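Local structure of adenylyltransferase and sulfurtransferase uba4 (Chaetomium thermophilum, 6YUB) at residues His335-Thr340 with Val392-Arg397. The protein probably activates a ubiquitin-like sulfur carrier by adenylylation and then transfers sulfur to it, for tRNA wobble-uridine thiolation and molybdenum cofactor synthesis. Numbering follows the deposited sequence.
Sequences HILLDT and VVVCRR
Val394 O, at the C-terminal end of strand 391-394, accepts two hydrogen bonds from Thr340: a nearly linear one from Thr340 N and one from Thr340 OG1 (3.0 Å), which arrives from above the carbonyl plane. The chi1 of 46° sets OG1 between the backbone N and the carbonyl carbon, which turns it back to the oxygen already taken by the Thr340 amide, and leaves CG2 against Val393 CG1. Replacing Thr340 by an alanine removes OG1 and CG2, and is likely to cost Val394 O its hydroxyl donor and Val393 CG1 its methyl neighbour. Three more backbone bonds join the strands: Val392 N to Ile336 O, Leu338 N to Val392 O (2.7 Å) and Val394 N to Leu338 O. Beta-branched valines suit this extended backbone. On one face, Leu337 CD1 packs 3.8 Å from Val392 CG1, and Val394 CG1 approaches Asp339 CB; on the other, Val393 faces helix 401-410. The buried carboxylate of Asp339 is met by Arg341 through a salt bridge at OD2, which probably offsets the cost of burying its charge, while His335, its ring beside Val392 CG2, is bonded through ND1 to Leu332 O and through NE2 to Tyr323 OH. Such neighbouring parallel strands, flanked by helices, form the central sheet of the rhodanese alpha/beta fold.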
ATOM      1  N   HIS A 335       5.917 -30.846 -14.572  1.00 61.15           N
ATOM      2  CA  HIS A 335       6.001 -30.402 -13.189  1.00 54.75           C
ATOM      3  C   HIS A 335       5.369 -31.415 -12.239  1.00 53.20           C
ATOM      4  O   HIS A 335       4.636 -32.321 -12.643  1.00 54.75           O
ATOM      5  CB  HIS A 335       5.328 -29.035 -13.023  1.00 51.78           C
ATOM      6  CG  HIS A 335       3.867 -29.106 -12.712  1.00 51.38           C
ATOM      7  ND1 HIS A 335       2.898 -29.169 -13.691  1.00 52.80           N
ATOM      8  CD2 HIS A 335       3.206 -29.110 -11.530  1.00 51.45           C
ATOM      9  CE1 HIS A 335       1.705 -29.221 -13.127  1.00 51.85           C
ATOM     10  NE2 HIS A 335       1.864 -29.186 -11.815  1.00 52.72           N
ATOM     11  N   ILE A 336       5.680 -31.249 -10.955  1.00 60.78           N
ATOM     12  CA  ILE A 336       5.147 -32.077  -9.880  1.00 62.13           C
ATOM     13  C   ILE A 336       4.315 -31.188  -8.966  1.00 60.11           C
ATOM     14  O   ILE A 336       4.709 -30.058  -8.662  1.00 56.56           O
ATOM     15  CB  ILE A 336       6.277 -32.777  -9.091  1.00 61.63           C
ATOM     16  CG1 ILE A 336       6.686 -34.074  -9.797  1.00 65.07           C
ATOM     17  CG2 ILE A 336       5.850 -33.045  -7.655  1.00 62.69           C
ATOM     18  CD1 ILE A 336       7.906 -34.751  -9.198  1.00 66.75           C
ATOM     19  N   LEU A 337       3.164 -31.700  -8.533  1.00 52.06           N
ATOM     20  CA  LEU A 337       2.260 -30.978  -7.640  1.00 52.12           C
ATOM     21  C   LEU A 337       2.138 -31.769  -6.343  1.00 51.80           C
ATOM     22  O   LEU A 337       1.610 -32.888  -6.338  1.00 50.74           O
ATOM     23  CB  LEU A 337       0.892 -30.774  -8.289  1.00 52.21           C
ATOM     24  CG  LEU A 337      -0.174 -30.098  -7.425  1.00 47.51           C
ATOM     25  CD1 LEU A 337       0.241 -28.680  -7.050  1.00 44.59           C
ATOM     26  CD2 LEU A 337      -1.520 -30.094  -8.146  1.00 46.11           C
ATOM     27  N   LEU A 338       2.619 -31.187  -5.250  1.00 42.84           N
ATOM     28  CA  LEU A 338       2.676 -31.858  -3.959  1.00 50.40           C
ATOM     29  C   LEU A 338       1.644 -31.245  -3.022  1.00 52.45           C
ATOM     30  O   LEU A 338       1.697 -30.044  -2.729  1.00 51.53           O
ATOM     31  CB  LEU A 338       4.074 -31.752  -3.355  1.00 51.15           C
ATOM     32  CG  LEU A 338       5.202 -32.311  -4.223  1.00 52.28           C
ATOM     33  CD1 LEU A 338       6.553 -32.047  -3.580  1.00 54.92           C
ATOM     34  CD2 LEU A 338       5.003 -33.799  -4.464  1.00 52.91           C
ATOM     35  N   ASP A 339       0.718 -32.073  -2.550  1.00 47.62           N
ATOM     36  CA  ASP A 339      -0.290 -31.669  -1.569  1.00 48.11           C
ATOM     37  C   ASP A 339       0.184 -32.148  -0.200  1.00 48.73           C
ATOM     38  O   ASP A 339       0.262 -33.353   0.053  1.00 46.66           O
ATOM     39  CB  ASP A 339      -1.652 -32.247  -1.929  1.00 50.53           C
ATOM     40  CG  ASP A 339      -2.740 -31.816  -0.968  1.00 54.02           C
ATOM     41  OD1 ASP A 339      -2.465 -31.727   0.250  1.00 54.20           O
ATOM     42  OD2 ASP A 339      -3.874 -31.563  -1.428  1.00 53.44           O
ATOM     43  N   THR A 340       0.476 -31.202   0.692  1.00 56.00           N
ATOM     44  CA  THR A 340       1.069 -31.512   1.985  1.00 56.92           C
ATOM     45  C   THR A 340       0.046 -31.600   3.113  1.00 54.19           C
ATOM     46  O   THR A 340       0.438 -31.726   4.277  1.00 57.28           O
ATOM     47  CB  THR A 340       2.139 -30.471   2.337  1.00 57.83           C
ATOM     48  OG1 THR A 340       1.634 -29.152   2.085  1.00 55.41           O
ATOM     49  CG2 THR A 340       3.398 -30.700   1.512  1.00 55.43           C
ATOM     50  N   VAL A 392       5.604 -27.743  -7.294  1.00 47.21           N
ATOM     51  CA  VAL A 392       4.592 -26.859  -6.728  1.00 48.93           C
ATOM     52  C   VAL A 392       4.041 -27.512  -5.470  1.00 49.95           C
ATOM     53  O   VAL A 392       3.616 -28.673  -5.504  1.00 48.22           O
ATOM     54  CB  VAL A 392       3.462 -26.568  -7.732  1.00 52.70           C
ATOM     55  CG1 VAL A 392       2.469 -25.574  -7.140  1.00 47.32           C
ATOM     56  CG2 VAL A 392       4.037 -26.050  -9.045  1.00 52.45           C
ATOM     57  N   VAL A 393       4.050 -26.767  -4.368  1.00 51.57           N
ATOM     58  CA  VAL A 393       3.561 -27.245  -3.081  1.00 52.07           C
ATOM     59  C   VAL A 393       2.251 -26.538  -2.773  1.00 51.36           C
ATOM     60  O   VAL A 393       2.085 -25.355  -3.095  1.00 53.10           O
ATOM     61  CB  VAL A 393       4.589 -27.002  -1.958  1.00 53.44           C
ATOM     62  CG1 VAL A 393       4.056 -27.521  -0.628  1.00 51.40           C
ATOM     63  CG2 VAL A 393       5.923 -27.656  -2.306  1.00 52.58           C
ATOM     64  N   VAL A 394       1.323 -27.261  -2.153  1.00 49.63           N
ATOM     65  CA  VAL A 394       0.048 -26.696  -1.729  1.00 49.43           C
ATOM     66  C   VAL A 394      -0.359 -27.355  -0.419  1.00 48.49           C
ATOM     67  O   VAL A 394      -0.216 -28.572  -0.252  1.00 51.48           O
ATOM     68  CB  VAL A 394      -1.046 -26.884  -2.802  1.00 53.79           C
ATOM     69  CG1 VAL A 394      -1.441 -28.355  -2.916  1.00 54.90           C
ATOM     70  CG2 VAL A 394      -2.259 -26.015  -2.482  1.00 50.45           C
ATOM     71  N   CYS A 395      -0.872 -26.552   0.505  1.00 50.13           N
ATOM     72  CA  CYS A 395      -1.308 -27.049   1.804  1.00 46.79           C
ATOM     73  C   CYS A 395      -2.712 -26.506   2.068  1.00 46.04           C
ATOM     74  O   CYS A 395      -3.426 -26.073   1.155  1.00 47.15           O
ATOM     75  CB  CYS A 395      -0.298 -26.663   2.890  1.00 44.99           C
ATOM     76  SG  CYS A 395      -0.171 -24.912   3.210  1.00 45.89           S
ATOM     77  N   ARG A 396      -3.119 -26.501   3.338  1.00 45.51           N
ATOM     78  CA  ARG A 396      -4.502 -26.172   3.664  1.00 46.59           C
ATOM     79  C   ARG A 396      -4.814 -24.710   3.369  1.00 49.75           C
ATOM     80  O   ARG A 396      -5.810 -24.402   2.704  1.00 50.83           O
ATOM     81  CB  ARG A 396      -4.786 -26.501   5.127  1.00 49.64           C
ATOM     82  CG  ARG A 396      -6.264 -26.530   5.452  1.00 52.70           C
ATOM     83  CD  ARG A 396      -6.537 -27.069   6.845  1.00 55.25           C
ATOM     84  NE  ARG A 396      -7.874 -26.687   7.288  1.00 55.31           N
ATOM     85  CZ  ARG A 396      -8.162 -25.523   7.865  1.00 57.77           C
ATOM     86  NH1 ARG A 396      -7.206 -24.628   8.079  1.00 56.92           N
ATOM     87  NH2 ARG A 396      -9.406 -25.256   8.228  1.00 58.90           N
ATOM     88  N   ARG A 397      -3.972 -23.785   3.856  1.00 51.01           N
ATOM     89  CA  ARG A 397      -4.198 -22.366   3.599  1.00 53.21           C
ATOM     90  C   ARG A 397      -2.893 -21.589   3.438  1.00 51.52           C
ATOM     91  O   ARG A 397      -2.858 -20.380   3.692  1.00 47.92           O
ATOM     92  CB  ARG A 397      -5.038 -21.735   4.718  1.00 58.82           C
ATOM     93  CG  ARG A 397      -4.539 -22.020   6.127  1.00 60.67           C
ATOM     94  CD  ARG A 397      -5.365 -21.250   7.148  1.00 66.19           C
ATOM     95  NE  ARG A 397      -6.796 -21.475   6.956  1.00 68.70           N
ATOM     96  CZ  ARG A 397      -7.755 -20.697   7.448  1.00 75.59           C
ATOM     97  NH1 ARG A 397      -7.446 -19.628   8.168  1.00 76.80           N
ATOM     98  NH2 ARG A 397      -9.027 -20.990   7.214  1.00 77.78           N
TER